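Local atomic coordinates of xyloglucan-specific endo-beta-1,4-glucanase (Uncultured bacterium, PDB entry 4W88), a protein that cleaves internal beta-1,4-glucosidic bonds in the backbone of xyloglucan, a branched plant cell-wall polysaccharide, as a family GH5 endo-glucanase. Residues 22-27 against 35-40; 27-32 against 75-80; 61-66 against 102-107; 98-103 against 126-131; 145-150 against 172-177. The protein carries 1 engineered substitution. One frame throughout, in Å; residues are numbered along the deposited sequence. Where two conformers were deposited one is given.

All five contacts lie within one (beta/alpha)8 barrel and its loops. Contacts 3, 4 and 5 are buried: contact 3 ties the loops after strands 57-60 and 97-101, while contacts 4 and 5 join a strand, or the loop after it, to helices 117-134 and 164-182. Contact 1 is partly buried and contact 2 lies at the surface; both involve the loop after strand 15-18. Contact 1 sets an indole face on alanine, contact 4 turns an indole edge to the strand, and contact 5 lays a phenyl face on glycine. Contact 3 adds carboxylate and hydroxyl bonds to backbone NH groups; contact 2 uses waters. Thr102, in contacts 3 and 4, hydrogen-bonds Gly146 of contact 5.

Contact 1 (22-27 against 35-40); sequences LDATGG and TSWGNP
Ala24 lies flat against one face of the Trp37 indole. Its CA stands 3.6 Å from the centroid of the six-membered ring and only 8° off the ring normal, a CH-pi contact, while Ala24 CB comes within 3.4 Å of Trp37 CD2 at the junction of the two rings. The backbone N of Thr25 sits over the same face, out toward the rim. Thr25 OG1 approaches obliquely, 3.4 Å from Trp37 CZ2. With CG anti to the carbonyl carbon (chi1 -71°), the indole is turned toward Ala24 and Thr25.

The partner segment is a type I turn from Thr35 to Gly38, and Ser36, one position before the tryptophan, adds a polar touch. Gly26 N gives a weak, bent hydrogen bond to Ser36 OG (3.0 Å, 126°), whose stronger partner is the carbonyl of Ala33. Gly26 matters for its shape: a CB at this position would run into Ser36 CB.

Both segments belong to the long loop after the first barrel strand, 15-18. Close by, Asp23 holds the loop to its surroundings: its carboxylate accepts from the backbone N of Asn20 and Thr21, and its carbonyl O is bonded to Thr63 OG1. Across the contact, then, the one direct polar bond is weak and bent, and adhesion rests mainly on an aromatic face pressed on alanine and bare backbone.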
# COMPACT_ATOMS: atom_id res chain seq x y z
N LEU A 22 -3.51 -3.63 -11.65
CA LEU A 22 -3.95 -4.96 -11.26
C LEU A 22 -5.04 -4.91 -10.15
O LEU A 22 -5.71 -5.91 -9.88
CB LEU A 22 -2.79 -5.81 -10.86
CG LEU A 22 -1.75 -6.00 -11.97
CD1 LEU A 22 -0.63 -6.83 -11.39
CD2 LEU A 22 -2.32 -6.74 -13.16
N ASP A 23 -5.20 -3.74 -9.54
CA ASP A 23 -6.22 -3.46 -8.55
C ASP A 23 -7.55 -3.10 -9.16
O ASP A 23 -8.56 -3.09 -8.45
CB ASP A 23 -5.80 -2.33 -7.59
CG ASP A 23 -5.16 -1.12 -8.30
OD1 ASP A 23 -4.27 -1.28 -9.19
OD2 ASP A 23 -5.52 0.03 -7.90
N ALA A 24 -7.55 -2.78 -10.44
CA ALA A 24 -8.80 -2.48 -11.12
C ALA A 24 -9.75 -3.68 -11.15
O ALA A 24 -9.32 -4.81 -11.28
CB ALA A 24 -8.52 -1.98 -12.53
N THR A 25 -11.04 -3.41 -11.12
CA THR A 25 -12.06 -4.46 -10.84
C THR A 25 -13.00 -4.71 -12.01
O THR A 25 -13.94 -5.51 -11.90
CB THR A 25 -12.90 -4.05 -9.64
OG1 THR A 25 -13.64 -2.86 -9.94
CG2 THR A 25 -12.02 -3.93 -8.38
N GLY A 26 -12.73 -4.10 -13.17
CA GLY A 26 -13.50 -4.41 -14.35
C GLY A 26 -12.97 -5.68 -14.99
O GLY A 26 -11.95 -6.24 -14.59
N GLY A 27 -13.64 -6.07 -16.04
CA GLY A 27 -13.25 -7.21 -16.86
C GLY A 27 -13.54 -8.59 -16.35
O GLY A 27 -13.20 -9.60 -17.05
N THR A 35 -6.46 -3.42 -17.61
CA THR A 35 -6.65 -2.26 -18.44
C THR A 35 -8.05 -1.69 -18.30
O THR A 35 -8.41 -0.74 -19.00
CB THR A 35 -6.36 -2.59 -19.91
OG1 THR A 35 -7.19 -3.69 -20.33
CG2 THR A 35 -4.92 -2.96 -20.08
N SER A 36 -8.84 -2.27 -17.38
CA SER A 36 -10.30 -1.98 -17.30
C SER A 36 -10.57 -0.55 -16.78
O SER A 36 -11.65 -0.05 -16.94
CB SER A 36 -11.02 -3.05 -16.45
OG SER A 36 -10.67 -2.98 -15.08
N TRP A 37 -9.59 0.06 -16.15
CA TRP A 37 -9.75 1.43 -15.66
C TRP A 37 -8.94 2.43 -16.45
O TRP A 37 -8.63 3.54 -15.98
CB TRP A 37 -9.45 1.51 -14.17
CG TRP A 37 -10.45 0.87 -13.24
CD1 TRP A 37 -11.64 0.33 -13.59
CD2 TRP A 37 -10.39 0.80 -11.81
NE1 TRP A 37 -12.32 -0.05 -12.47
CE2 TRP A 37 -11.55 0.18 -11.37
CE3 TRP A 37 -9.44 1.18 -10.86
CZ2 TRP A 37 -11.83 -0.04 -10.04
CZ3 TRP A 37 -9.70 0.96 -9.53
CH2 TRP A 37 -10.88 0.33 -9.12
N GLY A 38 -8.55 2.00 -17.65
CA GLY A 38 -7.98 2.94 -18.64
C GLY A 38 -6.50 3.05 -18.70
O GLY A 38 -5.92 3.81 -19.51
N ASN A 39 -5.83 2.24 -17.88
CA ASN A 39 -4.35 2.19 -17.96
C ASN A 39 -3.85 1.21 -18.95
O ASN A 39 -4.50 0.19 -19.20
CB ASN A 39 -3.76 1.96 -16.58
CG ASN A 39 -3.76 3.27 -15.78
OD1 ASN A 39 -3.62 4.34 -16.39
ND2 ASN A 39 -4.04 3.22 -14.49
N PRO A 40 -2.70 1.52 -19.54
CA PRO A 40 -2.15 0.52 -20.49
C PRO A 40 -1.62 -0.72 -19.79
O PRO A 40 -1.32 -0.71 -18.57
CB PRO A 40 -0.99 1.27 -21.12
CG PRO A 40 -0.56 2.25 -20.06
CD PRO A 40 -1.80 2.65 -19.31

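Contact 2 (27-32 against 75-80); sequences GGNSVN and TISADW. Engineered in segment 75-80: Thr75 (natural residue Pro).
Val31 wedges against the first turn of helix 78-92, where Asp79 and Trp80 receive it. Its CG1 methyl, anti to the carbonyl carbon, reaches the backbone O of Asp79 at 3.6 Å and lies 4.0 Å from Asp79 OD2. Trp80 is met at its edge: Val31 CA stands near the ring plane, 4.0 Å from Trp80 CE3. With CG anti to the backbone N (chi1 -175°), the indole runs beneath the loop, where it stacks on His67 and meets the Phe64 ring nearly at right angles.

The polar half of the contact passes through water. One water gives hydrogen bonds to Asn29 OD1 and Asp79 OD1; a second accepts from Val31 N and donates to Asp79 OD2 (2.5 Å), so each carboxylate oxygen has its own bridge. The loop is shaped by an ST turn in which Ser30 OG accepts from Asn32 N.

An alanine in place of Trp80 would probably open a gap beside Val31 and leave His67 without its stacking partner.

This is surface packing of a (beta/alpha)8 barrel: the loop after the first strand rests on the N-terminal turn of the helix that follows the second.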
# COMPACT_ATOMS: atom_id res chain seq x y z
N GLY A 27 -13.64 -6.07 -16.04
CA GLY A 27 -13.25 -7.21 -16.86
C GLY A 27 -13.54 -8.59 -16.35
O GLY A 27 -13.20 -9.60 -17.05
N GLY A 28 -14.11 -8.69 -15.16
CA GLY A 28 -14.41 -10.01 -14.64
C GLY A 28 -13.23 -10.92 -14.42
O GLY A 28 -12.15 -10.48 -13.99
N ASN A 29 -13.41 -12.20 -14.76
CA ASN A 29 -12.36 -13.17 -14.51
C ASN A 29 -11.48 -13.23 -15.73
O ASN A 29 -11.38 -14.27 -16.38
CB ASN A 29 -12.96 -14.55 -14.17
CG ASN A 29 -11.95 -15.60 -13.91
OD1 ASN A 29 -10.92 -15.40 -13.38
ND2 ASN A 29 -12.31 -16.78 -14.29
N SER A 30 -10.73 -12.17 -15.95
CA SER A 30 -9.95 -12.03 -17.13
C SER A 30 -8.70 -11.20 -16.80
O SER A 30 -8.76 -10.26 -15.98
CB SER A 30 -10.76 -11.24 -18.20
OG SER A 30 -9.84 -11.02 -19.24
N VAL A 31 -7.61 -11.49 -17.48
CA VAL A 31 -6.43 -10.60 -17.43
C VAL A 31 -6.70 -9.15 -17.91
O VAL A 31 -5.94 -8.23 -17.57
CB VAL A 31 -5.17 -11.18 -18.13
CG1 VAL A 31 -4.75 -12.50 -17.46
CG2 VAL A 31 -5.42 -11.31 -19.60
N ASN A 32 -7.80 -8.96 -18.64
CA ASN A 32 -8.17 -7.67 -19.09
C ASN A 32 -8.59 -6.71 -17.99
O ASN A 32 -8.74 -5.49 -18.23
CB ASN A 32 -9.22 -7.76 -20.18
CG ASN A 32 -8.66 -8.42 -21.40
OD1 ASN A 32 -7.49 -8.18 -21.82
ND2 ASN A 32 -9.42 -9.30 -21.93
N THR A 75 -9.65 -20.73 -5.45
CA THR A 75 -8.51 -20.91 -6.31
C THR A 75 -8.34 -19.67 -7.25
O THR A 75 -9.28 -19.25 -7.94
CB THR A 75 -8.69 -22.15 -7.18
OG1 THR A 75 -8.80 -23.22 -6.31
CG2 THR A 75 -7.49 -22.38 -8.16
N ILE A 76 -7.14 -19.11 -7.26
CA ILE A 76 -6.83 -17.99 -8.13
C ILE A 76 -6.68 -18.49 -9.57
O ILE A 76 -5.91 -19.46 -9.85
CB ILE A 76 -5.57 -17.24 -7.68
CG1 ILE A 76 -5.61 -16.80 -6.18
CG2 ILE A 76 -5.27 -16.08 -8.60
CD1 ILE A 76 -4.27 -16.35 -5.65
N SER A 77 -7.42 -17.86 -10.49
CA SER A 77 -7.36 -18.26 -11.90
C SER A 77 -5.90 -18.28 -12.34
O SER A 77 -5.15 -17.33 -12.08
CB SER A 77 -8.14 -17.28 -12.76
OG SER A 77 -8.30 -17.82 -14.04
N ALA A 78 -5.49 -19.36 -13.00
CA ALA A 78 -4.09 -19.50 -13.39
C ALA A 78 -3.58 -18.35 -14.21
O ALA A 78 -2.40 -17.95 -14.03
CB ALA A 78 -3.86 -20.81 -14.14
N ASP A 79 -4.38 -17.84 -15.15
CA ASP A 79 -3.93 -16.77 -16.01
C ASP A 79 -3.64 -15.48 -15.21
O ASP A 79 -2.69 -14.72 -15.48
CB ASP A 79 -4.96 -16.51 -17.09
CG ASP A 79 -6.45 -16.14 -16.52
OD1 ASP A 79 -6.94 -16.34 -15.42
OD2 ASP A 79 -7.25 -15.63 -17.30
N TRP A 80 -4.48 -15.21 -14.22
CA TRP A 80 -4.32 -14.06 -13.36
C TRP A 80 -3.09 -14.20 -12.46
O TRP A 80 -2.26 -13.24 -12.40
CB TRP A 80 -5.55 -13.80 -12.51
CG TRP A 80 -5.47 -12.57 -11.71
CD1 TRP A 80 -5.39 -12.46 -10.36
CD2 TRP A 80 -5.51 -11.24 -12.22
NE1 TRP A 80 -5.39 -11.13 -10.01
CE2 TRP A 80 -5.45 -10.38 -11.14
CE3 TRP A 80 -5.58 -10.71 -13.51
CZ2 TRP A 80 -5.48 -8.99 -11.29
CZ3 TRP A 80 -5.65 -9.35 -13.69
CH2 TRP A 80 -5.63 -8.49 -12.57
O HOH W 1 -8.69 -14.18 -14.21
O HOH W 2 -7.73 -13.92 -19.03

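Contact 3 (61-66 against 102-107); sequences PVTFAN and THHETN
Pro61 lays its CB over one face of the His103 imidazole, 3.6 Å from the ring centroid and 25° off the normal, displaced so that CB is closest to ND1. The two segments are loops at the C-terminal ends of neighbouring strands, 57-60 and 97-101, of the TIM barrel, the end where this fold keeps its active site; there His103, held through ND1 by Asp101, hydrogen-bonds a Tris molecule through NE2.

Further along, Thr63 OG1 accepts a fairly straight bond from His104 N (3.0 Å) and donates a hydrogen bond to the carbonyl O of Asp23, thus linking the first three loops of the barrel. Thr63 CG2 packs along the His104 backbone.

Phe64 CD2 touches the Thr102 CG2 methyl at 3.8 Å, the side chains crossing at about a right angle. Glu105 comes in at the edge of the same ring, its carboxylate turned 26° from the ring plane. The glutamate chain is bent at chi2 (-52°), which folds the carboxylate back under the 61-66 backbone. Its OE1 takes a weak bond from Ala65 N (3.0 Å) and a hydrogen bond from Trp109 NE1. The second oxygen, OE2, receives Phe64 N on its syn lone pair, short and nearly linear at 2.6 Å.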
# COMPACT_ATOMS: atom_id res chain seq x y z
N PRO A 61 -0.42 -3.12 -6.26
CA PRO A 61 -1.73 -3.46 -5.70
C PRO A 61 -2.47 -4.39 -6.63
O PRO A 61 -2.50 -4.18 -7.84
CB PRO A 61 -2.41 -2.12 -5.60
CG PRO A 61 -1.74 -1.25 -6.59
CD PRO A 61 -0.34 -1.72 -6.71
N VAL A 62 -3.11 -5.39 -6.05
CA VAL A 62 -3.80 -6.40 -6.83
C VAL A 62 -5.16 -6.72 -6.19
O VAL A 62 -5.23 -7.00 -4.99
CB VAL A 62 -3.04 -7.71 -6.93
CG1 VAL A 62 -3.74 -8.67 -7.84
CG2 VAL A 62 -1.63 -7.49 -7.47
N THR A 63 -6.22 -6.71 -6.99
CA THR A 63 -7.52 -7.13 -6.48
C THR A 63 -7.76 -8.51 -7.05
O THR A 63 -7.80 -8.71 -8.28
CB THR A 63 -8.70 -6.16 -6.90
OG1 THR A 63 -8.35 -4.83 -6.41
CG2 THR A 63 -9.99 -6.63 -6.27
N PHE A 64 -7.97 -9.45 -6.14
CA PHE A 64 -8.10 -10.86 -6.57
C PHE A 64 -9.53 -11.31 -6.74
O PHE A 64 -9.77 -12.23 -7.51
CB PHE A 64 -7.41 -11.72 -5.52
CG PHE A 64 -5.93 -11.59 -5.58
CD1 PHE A 64 -5.21 -12.36 -6.52
CD2 PHE A 64 -5.26 -10.70 -4.77
CE1 PHE A 64 -3.82 -12.22 -6.59
CE2 PHE A 64 -3.84 -10.57 -4.90
CZ PHE A 64 -3.13 -11.32 -5.85
N ALA A 65 -10.46 -10.69 -6.00
CA ALA A 65 -11.81 -11.17 -5.89
C ALA A 65 -12.41 -11.79 -7.18
O ALA A 65 -12.90 -12.95 -7.16
CB ALA A 65 -12.75 -10.08 -5.35
N ASN A 66 -12.49 -10.99 -8.25
CA ASN A 66 -13.13 -11.51 -9.45
C ASN A 66 -12.36 -12.63 -10.19
O ASN A 66 -12.92 -13.29 -11.10
CB ASN A 66 -13.36 -10.39 -10.42
CG ASN A 66 -14.38 -9.42 -9.94
OD1 ASN A 66 -15.25 -9.73 -9.12
ND2 ASN A 66 -14.29 -8.22 -10.44
N THR A 102 -3.16 -7.56 -1.29
CA THR A 102 -4.52 -7.68 -1.82
C THR A 102 -5.13 -6.28 -1.66
O THR A 102 -4.79 -5.53 -0.73
CB THR A 102 -5.37 -8.74 -1.09
OG1 THR A 102 -5.80 -8.31 0.24
CG2 THR A 102 -4.69 -10.07 -1.03
N HIS A 103 -6.07 -5.93 -2.53
CA HIS A 103 -6.45 -4.56 -2.69
C HIS A 103 -7.98 -4.35 -2.49
O HIS A 103 -8.41 -4.35 -1.33
CB HIS A 103 -5.84 -3.91 -3.93
CG HIS A 103 -5.59 -2.44 -3.73
ND1 HIS A 103 -4.51 -1.97 -3.01
CD2 HIS A 103 -6.26 -1.34 -4.16
CE1 HIS A 103 -4.54 -0.65 -3.01
NE2 HIS A 103 -5.59 -0.25 -3.69
N HIS A 104 -8.76 -4.18 -3.56
CA HIS A 104 -10.17 -3.81 -3.43
C HIS A 104 -11.06 -5.03 -3.12
O HIS A 104 -12.23 -5.13 -3.60
CB HIS A 104 -10.67 -3.09 -4.68
CG HIS A 104 -10.10 -1.71 -4.84
ND1 HIS A 104 -10.10 -0.75 -3.81
CD2 HIS A 104 -9.48 -1.13 -5.90
CE1 HIS A 104 -9.54 0.34 -4.27
NE2 HIS A 104 -9.16 0.14 -5.52
N GLU A 105 -10.50 -5.97 -2.37
CA GLU A 105 -11.27 -7.07 -1.79
C GLU A 105 -12.46 -6.56 -0.97
O GLU A 105 -13.47 -7.23 -0.84
CB GLU A 105 -10.39 -7.93 -0.87
CG GLU A 105 -9.03 -8.31 -1.45
CD GLU A 105 -9.00 -8.96 -2.85
OE1 GLU A 105 -10.00 -9.62 -3.24
OE2 GLU A 105 -7.99 -8.75 -3.59
N THR A 106 -12.27 -5.34 -0.50
CA THR A 106 -13.23 -4.58 0.32
C THR A 106 -14.53 -4.22 -0.47
O THR A 106 -15.57 -3.84 0.16
CB THR A 106 -12.53 -3.28 0.81
OG1 THR A 106 -11.71 -2.68 -0.24
CG2 THR A 106 -11.68 -3.60 2.04
N ASN A 107 -14.50 -4.29 -1.83
CA ASN A 107 -15.73 -4.06 -2.62
C ASN A 107 -16.54 -5.36 -2.70
O ASN A 107 -17.68 -5.33 -3.14
CB ASN A 107 -15.46 -3.69 -4.05
CG ASN A 107 -14.77 -2.36 -4.22
OD1 ASN A 107 -14.50 -1.63 -3.23
ND2 ASN A 107 -14.52 -2.00 -5.49

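Contact 4 (98-103 against 126-131)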
# COMPACT_ATOMS: atom_id res chain seq x y z
N ILE A 98 9.82 -4.62 -3.32
CA ILE A 98 8.50 -4.85 -3.87
C ILE A 98 7.50 -5.09 -2.75
O ILE A 98 7.80 -5.89 -1.84
CB ILE A 98 8.47 -6.07 -4.82
CG1 ILE A 98 9.57 -5.95 -5.86
CG2 ILE A 98 7.09 -6.21 -5.47
CD1 ILE A 98 9.89 -7.25 -6.60
N ILE A 99 6.32 -4.53 -2.88
CA ILE A 99 5.20 -4.95 -2.07
C ILE A 99 4.11 -5.46 -2.95
O ILE A 99 3.65 -4.76 -3.82
CB ILE A 99 4.66 -3.83 -1.16
CG1 ILE A 99 5.73 -3.33 -0.17
CG2 ILE A 99 3.36 -4.23 -0.49
CD1 ILE A 99 5.27 -2.07 0.59
N LEU A 100 3.69 -6.68 -2.66
CA LEU A 100 2.48 -7.29 -3.24
C LEU A 100 1.36 -7.26 -2.18
O LEU A 100 1.55 -7.77 -1.07
CB LEU A 100 2.72 -8.75 -3.58
CG LEU A 100 1.56 -9.52 -4.18
CD1 LEU A 100 1.07 -8.93 -5.49
CD2 LEU A 100 1.98 -11.00 -4.29
N ASP A 101 0.21 -6.65 -2.50
CA ASP A 101 -0.91 -6.68 -1.59
C ASP A 101 -2.10 -7.48 -2.11
O ASP A 101 -2.05 -8.04 -3.22
CB ASP A 101 -1.33 -5.27 -1.16
CG ASP A 101 -2.26 -4.53 -2.13
OD1 ASP A 101 -2.72 -5.09 -3.11
OD2 ASP A 101 -2.57 -3.30 -1.77
N THR A 102 -3.16 -7.56 -1.29
CA THR A 102 -4.52 -7.68 -1.82
C THR A 102 -5.13 -6.28 -1.66
O THR A 102 -4.79 -5.53 -0.73
CB THR A 102 -5.37 -8.74 -1.09
OG1 THR A 102 -5.80 -8.31 0.24
CG2 THR A 102 -4.69 -10.07 -1.03
N HIS A 103 -6.07 -5.93 -2.53
CA HIS A 103 -6.45 -4.56 -2.69
C HIS A 103 -7.98 -4.35 -2.49
O HIS A 103 -8.41 -4.35 -1.33
CB HIS A 103 -5.84 -3.91 -3.93
CG HIS A 103 -5.59 -2.44 -3.73
ND1 HIS A 103 -4.51 -1.97 -3.01
CD2 HIS A 103 -6.26 -1.34 -4.16
CE1 HIS A 103 -4.54 -0.65 -3.01
NE2 HIS A 103 -5.59 -0.25 -3.69
N ALA A 126 -6.74 -18.56 2.60
CA ALA A 126 -6.73 -19.31 1.39
C ALA A 126 -6.06 -18.61 0.20
O ALA A 126 -5.34 -19.26 -0.61
CB ALA A 126 -8.12 -19.77 1.02
N ILE A 127 -6.26 -17.28 0.10
CA ILE A 127 -5.69 -16.51 -1.00
C ILE A 127 -4.17 -16.46 -0.70
O ILE A 127 -3.36 -16.68 -1.62
CB ILE A 127 -6.32 -15.13 -1.03
CG1 ILE A 127 -7.82 -15.19 -1.48
CG2 ILE A 127 -5.55 -14.18 -1.97
CD1 ILE A 127 -8.58 -13.90 -1.21
N TRP A 128 -3.80 -16.11 0.54
CA TRP A 128 -2.40 -15.92 0.87
C TRP A 128 -1.61 -17.20 0.83
O TRP A 128 -0.39 -17.15 0.50
CB TRP A 128 -2.22 -15.14 2.16
CG TRP A 128 -2.29 -13.67 1.92
CD1 TRP A 128 -3.30 -12.82 2.24
CD2 TRP A 128 -1.35 -12.92 1.17
NE1 TRP A 128 -3.01 -11.54 1.75
CE2 TRP A 128 -1.81 -11.59 1.10
CE3 TRP A 128 -0.11 -13.24 0.59
CZ2 TRP A 128 -1.07 -10.57 0.46
CZ3 TRP A 128 0.58 -12.24 -0.08
CH2 TRP A 128 0.10 -10.94 -0.17
N LYS A 129 -2.22 -18.35 1.16
CA LYS A 129 -1.48 -19.61 0.98
C LYS A 129 -1.04 -19.76 -0.48
O LYS A 129 0.10 -20.16 -0.74
CB LYS A 129 -2.32 -20.81 1.44
CG LYS A 129 -1.76 -22.22 1.19
CD LYS A 129 -2.66 -23.28 1.86
CE LYS A 129 -2.04 -24.64 1.97
NZ LYS A 129 -2.06 -25.26 0.69
N GLN A 130 -1.97 -19.46 -1.43
CA GLN A 130 -1.67 -19.59 -2.83
C GLN A 130 -0.61 -18.60 -3.28
O GLN A 130 0.30 -18.98 -4.07
CB GLN A 130 -2.89 -19.44 -3.71
CG GLN A 130 -3.93 -20.48 -3.48
CD GLN A 130 -5.19 -20.16 -4.26
OE1 GLN A 130 -5.26 -20.26 -5.49
NE2 GLN A 130 -6.19 -19.69 -3.53
N LEU A 131 -0.72 -17.36 -2.83
CA LEU A 131 0.27 -16.32 -3.22
C LEU A 131 1.64 -16.66 -2.67
O LEU A 131 2.63 -16.58 -3.36
CB LEU A 131 -0.18 -14.93 -2.78
CG LEU A 131 -1.42 -14.40 -3.53
CD1 LEU A 131 -1.76 -13.06 -2.83
CD2 LEU A 131 -1.13 -14.27 -4.98
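Thr102 and Trp128 both grip the carbonyl oxygen of Gly146, the threonine through OG1 and the indole through NE1, so a buried acceptor on the next loop clamps the two segments together. This is strand-to-helix packing in a (beta/alpha)8 barrel, strand 97-101 inside and helix 117-134 outside. Beside the shared acceptor, Thr102 CG2 sits 3.6 Å from Trp128 NE1, reaching the ring obliquely; its OG1 lies between the backbone N and the carbonyl carbon (chi1 74°), which leaves the methyl to meet the helix.

At its far corner the indole turns an edge to the strand: Leu100 O lies in the ring plane, 3.6 Å from Trp128 CH2. Leu131 CD1 rests on one face of the ring, and the rings of Phe144 and Phe177 also meet it.

On the barrel side, Asp101 points away from the helix. Its OD1 accepts from Val62 N, while OD2 accepts a hydrogen bond from His103 ND1 on its syn lone pair, in the imidazole plane, at 2.7 Å.

Contact 5 (145-150 against 172-177); sequences EGMNEP and AMNKAF. With BGC (beta-D-glucopyranose), chain C.
Glu145 points its carboxylate into the barrel, to a salt bridge with Arg59, but its backbone C passes 4.1 Å from Phe177 CZ. Gly146 then lies squarely on that ring: its CA is 3.4 Å from the centroid, 8° off the normal, and its N is 3.3 Å from Phe177 CZ. A CB here would strike the ring, so only glycine lets the backbone come this close. Next, Met147, a selenomethionine, bends at chi3 (-83°) and brings its CE to 3.2 Å from Asn174 OD1 and 3.7 Å from the CB of Met173; the two selenomethionines cross at about a right angle. Farther along, Glu149 OE2 accepts a 2.6 Å hydrogen bond from O4 of the bound glucose.

A leucine replacing Phe177 removes the flat ring, and would probably leave a gap against Gly146 CA and its CH-pi contact lost.

Helix 164-182 thereby backs the loop after strand 142-145, flanked by Leu124 of helix 117-134 and by strand 193-196, whose Cys196 carbonyl holds Asn174 ND2.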
# COMPACT_ATOMS: atom_id res chain seq x y z
N GLU A 145 1.86 -7.51 1.80
CA GLU A 145 0.97 -6.67 2.60
C GLU A 145 -0.43 -7.28 2.53
O GLU A 145 -1.06 -7.38 1.48
CB GLU A 145 1.01 -5.22 2.08
CG GLU A 145 0.10 -4.22 2.85
CD GLU A 145 0.27 -2.78 2.34
OE1 GLU A 145 0.94 -2.63 1.28
OE2 GLU A 145 -0.31 -1.82 2.96
N GLY A 146 -0.87 -7.82 3.68
CA GLY A 146 -1.99 -8.75 3.67
C GLY A 146 -3.32 -8.20 3.14
O GLY A 146 -4.02 -8.90 2.38
N MSE A 147 -3.60 -6.93 3.49
CA MSE A 147 -4.87 -6.28 3.19
C MSE A 147 -4.60 -4.83 2.88
O MSE A 147 -3.58 -4.25 3.30
CB MSE A 147 -5.87 -6.34 4.39
CG MSE A 147 -6.11 -7.78 4.82
SE MSE A 147 -7.37 -7.82 6.35
CE MSE A 147 -6.11 -7.48 7.79
N ASN A 148 -5.59 -4.22 2.22
CA ASN A 148 -5.57 -2.78 1.90
C ASN A 148 -6.83 -2.13 2.43
O ASN A 148 -7.95 -2.50 2.03
CB ASN A 148 -5.52 -2.54 0.42
CG ASN A 148 -5.40 -1.07 0.08
OD1 ASN A 148 -4.37 -0.46 0.39
ND2 ASN A 148 -6.50 -0.48 -0.40
N GLU A 149 -6.66 -1.23 3.39
CA GLU A 149 -7.76 -0.49 3.97
C GLU A 149 -8.96 -1.33 4.39
O GLU A 149 -10.08 -1.02 4.04
CB GLU A 149 -8.13 0.66 3.09
CG GLU A 149 -6.99 1.62 2.84
CD GLU A 149 -7.31 2.86 2.00
OE1 GLU A 149 -8.36 2.91 1.31
OE2 GLU A 149 -6.42 3.80 2.00
N PRO A 150 -8.70 -2.46 5.06
CA PRO A 150 -9.82 -3.34 5.41
C PRO A 150 -10.84 -2.61 6.29
O PRO A 150 -10.44 -1.93 7.24
CB PRO A 150 -9.14 -4.48 6.15
CG PRO A 150 -7.87 -3.87 6.76
CD PRO A 150 -7.42 -2.94 5.62
N ALA A 172 -7.35 -10.37 14.34
CA ALA A 172 -7.50 -11.76 13.97
C ALA A 172 -7.12 -12.01 12.51
O ALA A 172 -6.44 -12.95 12.18
CB ALA A 172 -8.94 -12.21 14.20
N MSE A 173 -7.48 -11.09 11.64
CA MSE A 173 -7.22 -11.22 10.19
C MSE A 173 -5.71 -11.09 9.95
O MSE A 173 -5.16 -11.82 9.13
CB MSE A 173 -8.05 -10.23 9.32
CG MSE A 173 -9.52 -10.65 9.41
SE MSE A 173 -10.64 -9.49 8.28
CE MSE A 173 -10.28 -10.34 6.54
N ASN A 174 -5.06 -10.12 10.60
CA ASN A 174 -3.58 -9.95 10.48
C ASN A 174 -2.90 -11.29 10.84
O ASN A 174 -1.95 -11.72 10.18
CB ASN A 174 -3.05 -8.80 11.37
CG ASN A 174 -3.30 -7.43 10.78
OD1 ASN A 174 -3.40 -7.26 9.54
ND2 ASN A 174 -3.40 -6.43 11.65
N LYS A 175 -3.36 -11.92 11.93
CA LYS A 175 -2.78 -13.20 12.39
C LYS A 175 -2.99 -14.29 11.39
O LYS A 175 -2.11 -15.12 11.18
CB LYS A 175 -3.33 -13.71 13.75
CG LYS A 175 -3.18 -12.79 14.83
CD LYS A 175 -3.29 -13.49 16.18
CE LYS A 175 -4.04 -12.55 17.08
NZ LYS A 175 -3.97 -12.87 18.52
N ALA A 176 -4.16 -14.30 10.76
CA ALA A 176 -4.51 -15.34 9.81
C ALA A 176 -3.58 -15.27 8.59
O ALA A 176 -3.14 -16.26 8.04
CB ALA A 176 -5.93 -15.20 9.38
N PHE A 177 -3.33 -14.03 8.16
CA PHE A 177 -2.49 -13.72 7.06
C PHE A 177 -1.05 -14.20 7.34
O PHE A 177 -0.44 -14.92 6.56
CB PHE A 177 -2.50 -12.19 6.81
CG PHE A 177 -1.29 -11.64 6.11
CD1 PHE A 177 -0.87 -12.05 4.84
CD2 PHE A 177 -0.60 -10.60 6.71
CE1 PHE A 177 0.21 -11.45 4.22
CE2 PHE A 177 0.49 -9.99 6.09
CZ PHE A 177 0.86 -10.39 4.83
C2 BGC C . -9.96 8.19 0.89
C3 BGC C . -9.10 6.97 0.53
C4 BGC C . -7.74 7.04 1.13
C5 BGC C . -8.17 7.45 2.60
C6 BGC C . -6.86 7.60 3.28
C1 BGC C . -10.39 8.43 2.29
O2 BGC C . -11.16 7.85 0.37
O3 BGC C . -9.00 6.97 -0.88
O4 BGC C . -6.86 5.91 0.63
O5 BGC C . -9.16 8.62 2.75
O6 BGC C . -6.87 7.72 4.68